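Local structure of iron transport multicopper oxidase FET3 (Saccharomyces cerevisiae, 1ZPU) at residues His3-Thr8 with Val44-Thr49; Leu327-Asn332 with Gly523-His528. The protein oxidises ferrous to ferric iron with four copper ions and molecular oxygen, feeding high-affinity iron uptake through the permease FTR1, and also oxidises cuprous copper. All blocks are in the same frame, centred on the assembly; numbering follows the deposited sequence.

Interaction 1 (His3-Thr8 with Val44-Thr49). With NAG (2-acetamido-2-deoxy-beta-D-glucopyranose), chain B; NAG (2-acetamido-2-deoxy-beta-D-glucopyranose), chain K.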
ATOM      1  N   HIS A   3       6.256 -21.346  -9.543  1.00 68.78           N
ATOM      2  CA  HIS A   3       6.587 -20.351 -10.548  1.00 68.79           C
ATOM      3  C   HIS A   3       7.876 -19.660 -10.154  1.00 68.75           C
ATOM      4  O   HIS A   3       7.944 -19.009  -9.109  1.00 68.96           O
ATOM      5  CB  HIS A   3       5.487 -19.295 -10.667  1.00 69.02           C
ATOM      6  CG  HIS A   3       4.112 -19.860 -10.828  1.00 69.26           C
ATOM      7  ND1 HIS A   3       3.510 -20.008 -12.057  1.00 69.17           N
ATOM      8  CD2 HIS A   3       3.218 -20.311  -9.912  1.00 69.03           C
ATOM      9  CE1 HIS A   3       2.300 -20.516 -11.892  1.00 69.31           C
ATOM     10  NE2 HIS A   3       2.101 -20.712 -10.601  1.00 69.10           N
ATOM     11  N   THR A   4       8.891 -19.796 -10.998  1.00 68.65           N
ATOM     12  CA  THR A   4      10.188 -19.194 -10.738  1.00 68.41           C
ATOM     13  C   THR A   4      10.457 -18.073 -11.724  1.00 68.47           C
ATOM     14  O   THR A   4      10.329 -18.257 -12.928  1.00 68.60           O
ATOM     15  CB  THR A   4      11.290 -20.244 -10.798  1.00 68.08           C
ATOM     16  OG1 THR A   4      11.008 -21.230  -9.808  1.00 68.01           O
ATOM     17  CG2 THR A   4      12.666 -19.628 -10.524  1.00 67.33           C
ATOM     18  N   PHE A   5      10.816 -16.910 -11.192  1.00 68.47           N
ATOM     19  CA  PHE A   5      11.130 -15.735 -11.994  1.00 68.54           C
ATOM     20  C   PHE A   5      12.559 -15.280 -11.765  1.00 68.70           C
ATOM     21  O   PHE A   5      13.062 -15.319 -10.647  1.00 68.89           O
ATOM     22  CB  PHE A   5      10.201 -14.572 -11.637  1.00 68.10           C
ATOM     23  CG  PHE A   5       8.764 -14.831 -11.947  1.00 67.97           C
ATOM     24  CD1 PHE A   5       7.924 -15.402 -10.993  1.00 68.20           C
ATOM     25  CD2 PHE A   5       8.236 -14.511 -13.193  1.00 67.28           C
ATOM     26  CE1 PHE A   5       6.576 -15.660 -11.290  1.00 67.98           C
ATOM     27  CE2 PHE A   5       6.895 -14.758 -13.490  1.00 66.51           C
ATOM     28  CZ  PHE A   5       6.065 -15.334 -12.539  1.00 67.03           C
ATOM     29  N   ASN A   6      13.213 -14.841 -12.828  1.00 68.91           N
ATOM     30  CA  ASN A   6      14.483 -14.176 -12.679  1.00 69.01           C
ATOM     31  C   ASN A   6      14.416 -12.739 -13.180  1.00 68.91           C
ATOM     32  O   ASN A   6      14.433 -12.485 -14.384  1.00 69.01           O
ATOM     33  CB  ASN A   6      15.611 -14.939 -13.347  1.00 68.91           C
ATOM     34  CG  ASN A   6      16.915 -14.184 -13.272  1.00 70.18           C
ATOM     35  OD1 ASN A   6      17.195 -13.485 -12.285  1.00 70.79           O
ATOM     36  ND2 ASN A   6      17.692 -14.258 -14.339  1.00 71.38           N
ATOM     37  N   TRP A   7      14.339 -11.800 -12.239  1.00 68.77           N
ATOM     38  CA  TRP A   7      14.192 -10.383 -12.565  1.00 68.34           C
ATOM     39  C   TRP A   7      15.345  -9.527 -12.101  1.00 68.41           C
ATOM     40  O   TRP A   7      15.774  -9.611 -10.951  1.00 68.43           O
ATOM     41  CB  TRP A   7      12.943  -9.810 -11.937  1.00 67.90           C
ATOM     42  CG  TRP A   7      11.685 -10.411 -12.380  1.00 67.07           C
ATOM     43  CD1 TRP A   7      11.463 -11.110 -13.517  1.00 66.62           C
ATOM     44  CD2 TRP A   7      10.437 -10.325 -11.704  1.00 66.40           C
ATOM     45  NE1 TRP A   7      10.152 -11.491 -13.582  1.00 66.87           N
ATOM     46  CE2 TRP A   7       9.501 -11.022 -12.473  1.00 66.75           C
ATOM     47  CE3 TRP A   7      10.022  -9.728 -10.507  1.00 67.24           C
ATOM     48  CZ2 TRP A   7       8.160 -11.144 -12.090  1.00 67.53           C
ATOM     49  CZ3 TRP A   7       8.687  -9.851 -10.120  1.00 67.37           C
ATOM     50  CH2 TRP A   7       7.774 -10.546 -10.916  1.00 67.19           C
ATOM     51  N   THR A   8      15.809  -8.671 -13.006  1.00 68.49           N
ATOM     52  CA  THR A   8      16.901  -7.742 -12.732  1.00 68.35           C
ATOM     53  C   THR A   8      16.455  -6.298 -12.955  1.00 68.42           C
ATOM     54  O   THR A   8      15.962  -5.942 -14.038  1.00 68.30           O
ATOM     55  CB  THR A   8      18.122  -8.037 -13.620  1.00 68.05           C
ATOM     56  OG1 THR A   8      18.547  -9.383 -13.398  1.00 67.13           O
ATOM     57  CG2 THR A   8      19.242  -7.075 -13.306  1.00 67.36           C
ATOM     58  N   VAL A  44       5.675 -19.329  -5.151  1.00 68.76           N
ATOM     59  CA  VAL A  44       6.286 -18.297  -5.987  1.00 68.70           C
ATOM     60  C   VAL A  44       7.727 -18.094  -5.552  1.00 68.77           C
ATOM     61  O   VAL A  44       7.995 -17.814  -4.382  1.00 68.97           O
ATOM     62  CB  VAL A  44       5.516 -16.934  -5.930  1.00 68.71           C
ATOM     63  CG1 VAL A  44       6.167 -15.905  -6.839  1.00 68.55           C
ATOM     64  CG2 VAL A  44       4.050 -17.102  -6.321  1.00 68.48           C
ATOM     65  N   GLN A  45       8.642 -18.246  -6.501  1.00 68.71           N
ATOM     66  CA  GLN A  45      10.070 -18.049  -6.254  1.00 68.55           C
ATOM     67  C   GLN A  45      10.662 -16.977  -7.177  1.00 68.74           C
ATOM     68  O   GLN A  45      10.932 -17.240  -8.345  1.00 68.79           O
ATOM     69  CB  GLN A  45      10.820 -19.364  -6.424  1.00 68.33           C
ATOM     70  CG  GLN A  45      10.304 -20.489  -5.536  1.00 68.06           C
ATOM     71  CD  GLN A  45      11.045 -21.799  -5.760  1.00 67.59           C
ATOM     72  OE1 GLN A  45      11.545 -22.056  -6.847  1.00 66.97           O
ATOM     73  NE2 GLN A  45      11.108 -22.633  -4.735  1.00 66.33           N
ATOM     74  N   ILE A  46      10.860 -15.774  -6.643  1.00 68.64           N
ATOM     75  CA  ILE A  46      11.431 -14.681  -7.417  1.00 68.58           C
ATOM     76  C   ILE A  46      12.881 -14.410  -7.023  1.00 68.77           C
ATOM     77  O   ILE A  46      13.176 -14.106  -5.869  1.00 68.98           O
ATOM     78  CB  ILE A  46      10.586 -13.384  -7.296  1.00 68.53           C
ATOM     79  CG1 ILE A  46       9.122 -13.691  -7.585  1.00 68.05           C
ATOM     80  CG2 ILE A  46      11.089 -12.320  -8.262  1.00 68.21           C
ATOM     81  CD1 ILE A  46       8.197 -12.643  -7.187  1.00 67.14           C
ATOM     82  N   TYR A  47      13.779 -14.546  -7.994  1.00 68.70           N
ATOM     83  CA  TYR A  47      15.158 -14.123  -7.839  1.00 68.64           C
ATOM     84  C   TYR A  47      15.245 -12.675  -8.269  1.00 68.71           C
ATOM     85  O   TYR A  47      15.265 -12.383  -9.466  1.00 68.92           O
ATOM     86  CB  TYR A  47      16.084 -14.949  -8.731  1.00 68.35           C
ATOM     87  CG  TYR A  47      16.271 -16.357  -8.254  1.00 68.56           C
ATOM     88  CD1 TYR A  47      15.511 -17.399  -8.786  1.00 68.68           C
ATOM     89  CD2 TYR A  47      17.209 -16.661  -7.267  1.00 67.84           C
ATOM     90  CE1 TYR A  47      15.685 -18.714  -8.341  1.00 67.74           C
ATOM     91  CE2 TYR A  47      17.381 -17.959  -6.826  1.00 67.66           C
ATOM     92  CZ  TYR A  47      16.617 -18.982  -7.366  1.00 67.40           C
ATOM     93  OH  TYR A  47      16.785 -20.277  -6.928  1.00 68.15           O
ATOM     94  N   LEU A  48      15.281 -11.761  -7.306  1.00 68.63           N
ATOM     95  CA  LEU A  48      15.439 -10.345  -7.631  1.00 68.40           C
ATOM     96  C   LEU A  48      16.913  -9.976  -7.568  1.00 68.59           C
ATOM     97  O   LEU A  48      17.590 -10.232  -6.570  1.00 68.63           O
ATOM     98  CB  LEU A  48      14.635  -9.453  -6.688  1.00 67.80           C
ATOM     99  CG  LEU A  48      13.992  -8.166  -7.211  1.00 67.28           C
ATOM    100  CD1 LEU A  48      13.644  -7.269  -6.041  1.00 67.17           C
ATOM    101  CD2 LEU A  48      14.831  -7.398  -8.201  1.00 66.31           C
ATOM    102  N   THR A  49      17.410  -9.389  -8.647  1.00 68.57           N
ATOM    103  CA  THR A  49      18.781  -8.926  -8.692  1.00 68.61           C
ATOM    104  C   THR A  49      18.815  -7.420  -8.837  1.00 68.64           C
ATOM    105  O   THR A  49      18.242  -6.862  -9.757  1.00 68.64           O
ATOM    106  CB  THR A  49      19.564  -9.560  -9.851  1.00 68.59           C
ATOM    107  OG1 THR A  49      19.457 -10.982  -9.765  1.00 68.66           O
ATOM    108  CG2 THR A  49      21.039  -9.155  -9.792  1.00 67.83           C
TER
HETATM  109  C1  NAG B2006      18.878 -15.049 -14.144  1.00 72.17           C
HETATM  110  C2  NAG B2006      19.716 -15.952 -13.224  1.00 73.28           C
HETATM  111  C3  NAG B2006      21.256 -15.785 -13.340  1.00 73.65           C
HETATM  112  C4  NAG B2006      21.736 -15.298 -14.713  1.00 73.78           C
HETATM  113  C5  NAG B2006      20.746 -14.264 -15.236  1.00 73.90           C
HETATM  114  C6  NAG B2006      21.144 -13.626 -16.566  1.00 74.49           C
HETATM  115  C7  NAG B2006      19.443 -16.689 -10.889  1.00 72.38           C
HETATM  116  C8  NAG B2006      19.961 -16.206  -9.556  1.00 71.21           C
HETATM  117  N2  NAG B2006      19.302 -15.755 -11.843  1.00 72.70           N
HETATM  118  O3  NAG B2006      21.903 -17.004 -13.014  1.00 72.26           O
HETATM  119  O4  NAG B2006      23.021 -14.726 -14.625  1.00 73.69           O
HETATM  120  O5  NAG B2006      19.533 -14.963 -15.378  1.00 73.30           O
HETATM  121  O6  NAG B2006      20.682 -12.291 -16.571  1.00 74.14           O
HETATM  122  O7  NAG B2006      19.161 -17.882 -11.064  1.00 71.27           O
HETATM  123  C1  NAG K   1      12.053 -22.479  -1.543  1.00 68.79           C
HETATM  124  C2  NAG K   1      13.382 -23.226  -1.396  1.00 68.67           C
HETATM  125  C3  NAG K   1      13.101 -24.716  -1.267  1.00 70.09           C
HETATM  126  C4  NAG K   1      12.176 -24.948  -0.080  1.00 70.85           C
HETATM  127  C5  NAG K   1      11.001 -23.965  -0.010  1.00 70.41           C
HETATM  128  C6  NAG K   1      10.374 -23.987   1.384  1.00 70.57           C
HETATM  129  C7  NAG K   1      14.512 -23.202  -3.655  1.00 66.05           C
HETATM  130  C8  NAG K   1      14.674 -24.644  -4.080  1.00 67.15           C
HETATM  131  N2  NAG K   1      14.439 -22.912  -2.359  1.00 66.63           N
HETATM  132  O3  NAG K   1      14.312 -25.410  -1.028  1.00 71.15           O
HETATM  133  O4  NAG K   1      11.705 -26.276  -0.133  1.00 72.52           O
HETATM  134  O5  NAG K   1      11.384 -22.628  -0.306  1.00 69.54           O
HETATM  135  O6  NAG K   1      11.379 -24.128   2.370  1.00 70.35           O
HETATM  136  O7  NAG K   1      14.491 -22.313  -4.498  1.00 64.95           O

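Interaction 2 (Leu327-Asn332 with Gly523-His528)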
ATOM      1  N   LEU A 327      11.337  19.540  12.652  1.00 68.94           N
ATOM      2  CA  LEU A 327      12.361  19.218  13.646  1.00 68.97           C
ATOM      3  C   LEU A 327      13.574  20.185  13.607  1.00 69.14           C
ATOM      4  O   LEU A 327      13.617  21.127  12.799  1.00 69.17           O
ATOM      5  CB  LEU A 327      12.808  17.749  13.510  1.00 68.86           C
ATOM      6  CG  LEU A 327      11.842  16.594  13.819  1.00 67.85           C
ATOM      7  CD1 LEU A 327      12.556  15.278  13.679  1.00 67.53           C
ATOM      8  CD2 LEU A 327      11.256  16.691  15.201  1.00 67.67           C
ATOM      9  N   LYS A 328      14.541  19.941  14.492  1.00 69.21           N
ATOM     10  CA  LYS A 328      15.740  20.778  14.665  1.00 69.18           C
ATOM     11  C   LYS A 328      16.495  21.071  13.362  1.00 69.19           C
ATOM     12  O   LYS A 328      17.082  22.149  13.200  1.00 69.21           O
ATOM     13  CB  LYS A 328      16.695  20.080  15.630  1.00 69.08           C
ATOM     14  CG  LYS A 328      17.191  20.948  16.738  1.00 69.37           C
ATOM     15  CD  LYS A 328      18.438  20.355  17.354  1.00 69.54           C
ATOM     16  CE  LYS A 328      18.714  20.966  18.705  1.00 69.51           C
ATOM     17  NZ  LYS A 328      19.953  20.391  19.261  1.00 70.18           N
ATOM     18  N   ASN A 329      16.490  20.111  12.440  1.00 69.16           N
ATOM     19  CA  ASN A 329      17.174  20.311  11.164  1.00 69.23           C
ATOM     20  C   ASN A 329      16.349  21.115  10.153  1.00 69.16           C
ATOM     21  O   ASN A 329      16.781  21.322   9.018  1.00 69.11           O
ATOM     22  CB  ASN A 329      17.696  18.993  10.575  1.00 69.18           C
ATOM     23  CG  ASN A 329      16.591  18.082  10.080  1.00 69.73           C
ATOM     24  OD1 ASN A 329      15.401  18.327  10.301  1.00 70.36           O
ATOM     25  ND2 ASN A 329      16.987  17.015   9.396  1.00 69.95           N
ATOM     26  N   GLY A 330      15.170  21.567  10.581  1.00 69.10           N
ATOM     27  CA  GLY A 330      14.334  22.459   9.786  1.00 69.08           C
ATOM     28  C   GLY A 330      13.433  21.781   8.772  1.00 69.28           C
ATOM     29  O   GLY A 330      12.610  22.443   8.134  1.00 69.42           O
ATOM     30  N   VAL A 331      13.578  20.468   8.604  1.00 69.26           N
ATOM     31  CA  VAL A 331      12.738  19.748   7.651  1.00 69.13           C
ATOM     32  C   VAL A 331      11.469  19.226   8.317  1.00 68.99           C
ATOM     33  O   VAL A 331      11.414  19.064   9.538  1.00 68.91           O
ATOM     34  CB  VAL A 331      13.504  18.625   6.864  1.00 69.45           C
ATOM     35  CG1 VAL A 331      15.005  18.882   6.835  1.00 68.72           C
ATOM     36  CG2 VAL A 331      13.204  17.238   7.410  1.00 69.89           C
ATOM     37  N   ASN A 332      10.453  18.973   7.500  1.00 68.92           N
ATOM     38  CA  ASN A 332       9.148  18.561   7.986  1.00 68.80           C
ATOM     39  C   ASN A 332       8.955  17.038   7.979  1.00 68.71           C
ATOM     40  O   ASN A 332       9.003  16.402   6.925  1.00 68.72           O
ATOM     41  CB  ASN A 332       8.062  19.257   7.170  1.00 68.75           C
ATOM     42  CG  ASN A 332       6.688  19.075   7.759  1.00 68.80           C
ATOM     43  OD1 ASN A 332       5.890  18.273   7.266  1.00 68.92           O
ATOM     44  ND2 ASN A 332       6.400  19.816   8.817  1.00 68.76           N
ATOM     45  N   GLY A 523      18.613   7.742  16.646  1.00 69.31           N
ATOM     46  CA  GLY A 523      17.406   8.530  16.935  1.00 69.23           C
ATOM     47  C   GLY A 523      16.943   9.510  15.862  1.00 69.10           C
ATOM     48  O   GLY A 523      17.637   9.745  14.866  1.00 69.12           O
ATOM     49  N   GLU A 524      15.754  10.070  16.072  1.00 68.80           N
ATOM     50  CA  GLU A 524      15.258  11.180  15.275  1.00 68.61           C
ATOM     51  C   GLU A 524      15.882  12.494  15.752  1.00 68.95           C
ATOM     52  O   GLU A 524      16.348  12.594  16.894  1.00 68.90           O
ATOM     53  CB  GLU A 524      13.735  11.266  15.359  1.00 68.47           C
ATOM     54  CG  GLU A 524      13.173  11.422  16.763  1.00 67.74           C
ATOM     55  CD  GLU A 524      11.659  11.293  16.826  1.00 68.37           C
ATOM     56  OE1 GLU A 524      11.087  10.360  16.208  1.00 69.07           O
ATOM     57  OE2 GLU A 524      11.030  12.131  17.502  1.00 67.53           O
ATOM     58  N   ASN A 525      15.891  13.498  14.873  1.00 69.05           N
ATOM     59  CA  ASN A 525      16.357  14.837  15.226  1.00 68.86           C
ATOM     60  C   ASN A 525      15.498  15.382  16.374  1.00 69.02           C
ATOM     61  O   ASN A 525      14.308  15.071  16.466  1.00 69.04           O
ATOM     62  CB  ASN A 525      16.357  15.753  13.987  1.00 68.79           C
ATOM     63  CG  ASN A 525      17.384  15.313  12.914  1.00 68.56           C
ATOM     64  OD1 ASN A 525      17.038  14.737  11.889  1.00 68.02           O
ATOM     65  ND2 ASN A 525      18.647  15.588  13.165  1.00 69.17           N
ATOM     66  N   VAL A 526      16.099  16.146  17.278  1.00 69.29           N
ATOM     67  CA  VAL A 526      15.360  16.552  18.477  1.00 69.61           C
ATOM     68  C   VAL A 526      14.258  17.589  18.232  1.00 69.60           C
ATOM     69  O   VAL A 526      14.161  18.166  17.140  1.00 69.57           O
ATOM     70  CB  VAL A 526      16.259  16.889  19.698  1.00 69.84           C
ATOM     71  CG1 VAL A 526      16.329  15.678  20.662  1.00 69.90           C
ATOM     72  CG2 VAL A 526      17.657  17.365  19.267  1.00 70.63           C
ATOM     73  N   GLN A 527      13.414  17.791  19.241  1.00 69.66           N
ATOM     74  CA  GLN A 527      12.181  18.547  19.057  1.00 69.84           C
ATOM     75  C   GLN A 527      12.410  20.063  19.017  1.00 70.02           C
ATOM     76  O   GLN A 527      13.515  20.553  19.282  1.00 69.78           O
ATOM     77  CB  GLN A 527      11.143  18.165  20.109  1.00 69.95           C
ATOM     78  CG  GLN A 527       9.793  17.837  19.504  1.00 70.11           C
ATOM     79  CD  GLN A 527       9.654  16.363  19.191  1.00 70.49           C
ATOM     80  OE1 GLN A 527       9.956  15.507  20.030  1.00 69.96           O
ATOM     81  NE2 GLN A 527       9.188  16.056  17.988  1.00 69.88           N
ATOM     82  N   HIS A 528      11.349  20.798  18.687  1.00 70.39           N
ATOM     83  CA  HIS A 528      11.472  22.204  18.302  1.00 70.47           C
ATOM     84  C   HIS A 528      11.407  23.226  19.425  1.00 70.00           C
ATOM     85  O   HIS A 528      11.492  24.417  19.138  1.00 70.06           O
ATOM     86  CB  HIS A 528      10.419  22.544  17.245  1.00 71.17           C
ATOM     87  CG  HIS A 528      10.975  23.248  16.046  1.00 73.03           C
ATOM     88  ND1 HIS A 528      10.857  22.743  14.764  1.00 74.08           N
ATOM     89  CD2 HIS A 528      11.659  24.414  15.930  1.00 74.19           C
ATOM     90  CE1 HIS A 528      11.440  23.571  13.912  1.00 74.68           C
ATOM     91  NE2 HIS A 528      11.931  24.593  14.592  1.00 75.53           N
TER

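Interaction 1 (His3-Thr8 with Val44-Thr49)
W7 lays its indole against I46 of the neighbouring strand, the six-membered part meeting I46 CG2 through CE3, 3.6 Å away, and CZ3. F5 CB lies over a face of the W7 ring system, and F5 CD1 is 4.0 Å from I46 CG1. With CG beside its own backbone N (chi1 -62°), W7 leans back toward the residue that pairs with F5. Beyond the pair, P34, I36 and Y104 continue this apolar layer. On the face of the sheet that carries T4 and N6, the Y47 ring takes T4 CG2 at its edge, 3.8 Å from CE1. One ring face of Y47 receives the acetamido group of the N-acetylglucosamine bonded to N6 ND2; the sugar's C8 lies 3.6 Å from Y47 CD2. The backbones advance in register, 11° apart. F5 N donates to Q45 O and F5 O accepts from Y47 N, each at 2.9 Å; W7 repeats the pattern, donating to Y47 O at 3.0 Å and accepting from T49 N at 2.8 Å. The sugar is a feature of this glycoprotein, whereas a parallel pair flanked by antiparallel strands suits the Greek-key cupredoxin sandwich, here the first plastocyanin-like domain.

Interaction 2 (Leu327-Asn332 with Gly523-His528)
L327 reaches across to N525 and Q527 and buries more surface than any other residue here. Its CB lies 3.9 Å from V526 O, and CG is similarly far from N525 O. CD1 approaches N525 O to 3.3 Å and also meets N525 CB, while CD2 turns to the bent side chain of Q527, 3.5 Å from NE2. Y333 and F335 also touch this leucine. One backbone bond joins the segments, K328 N to V526 O (3.2 Å, 151°), and the lysine chain runs alongside V526, CD 3.6 Å from CG2. N329 holds its CG between backbone N and carbonyl carbon (chi1 70°), which brings OD1 to accept from V331 N in an Asx turn; its ND2 bonds Y333 OH. The side chain crosses that of N525 at about a right angle, amide planes 31° apart, ND2 3.4 Å from N525 OD1 but too poorly angled for a hydrogen bond. With an alanine at N329, V331 N and Y333 OH would probably each lose a partner, the turn becoming freer to shift. H528 brings CE1 near L327 O, but its ND1 bonds N326 O. The contact thus relies mainly on van der Waals fit around L327, one hydrogen bond setting the alignment.

In the fold
The two contacts follow one another along the chain and do not touch: their centres are 40 Å apart and their nearest atoms about 27 Å. Interaction 1 joins neighbouring strands 2-14 and 43-49 in a four-stranded sheet of the first plastocyanin-like domain, with L48 about 9 Å, side chain to side chain, from the copper ligands H60 and H107. Interaction 2 comes later and spans 191 residues, bringing the turn between strands 316-326 and 332-336, at the margin of a sheet of the third such domain, to the C-terminal tail. Interaction 1 thus forms part of a domain sheet whose L48 end comes near the trinuclear copper cluster, whereas interaction 2 is a surface contact that lays the tail against the turn, away from the annotated sites.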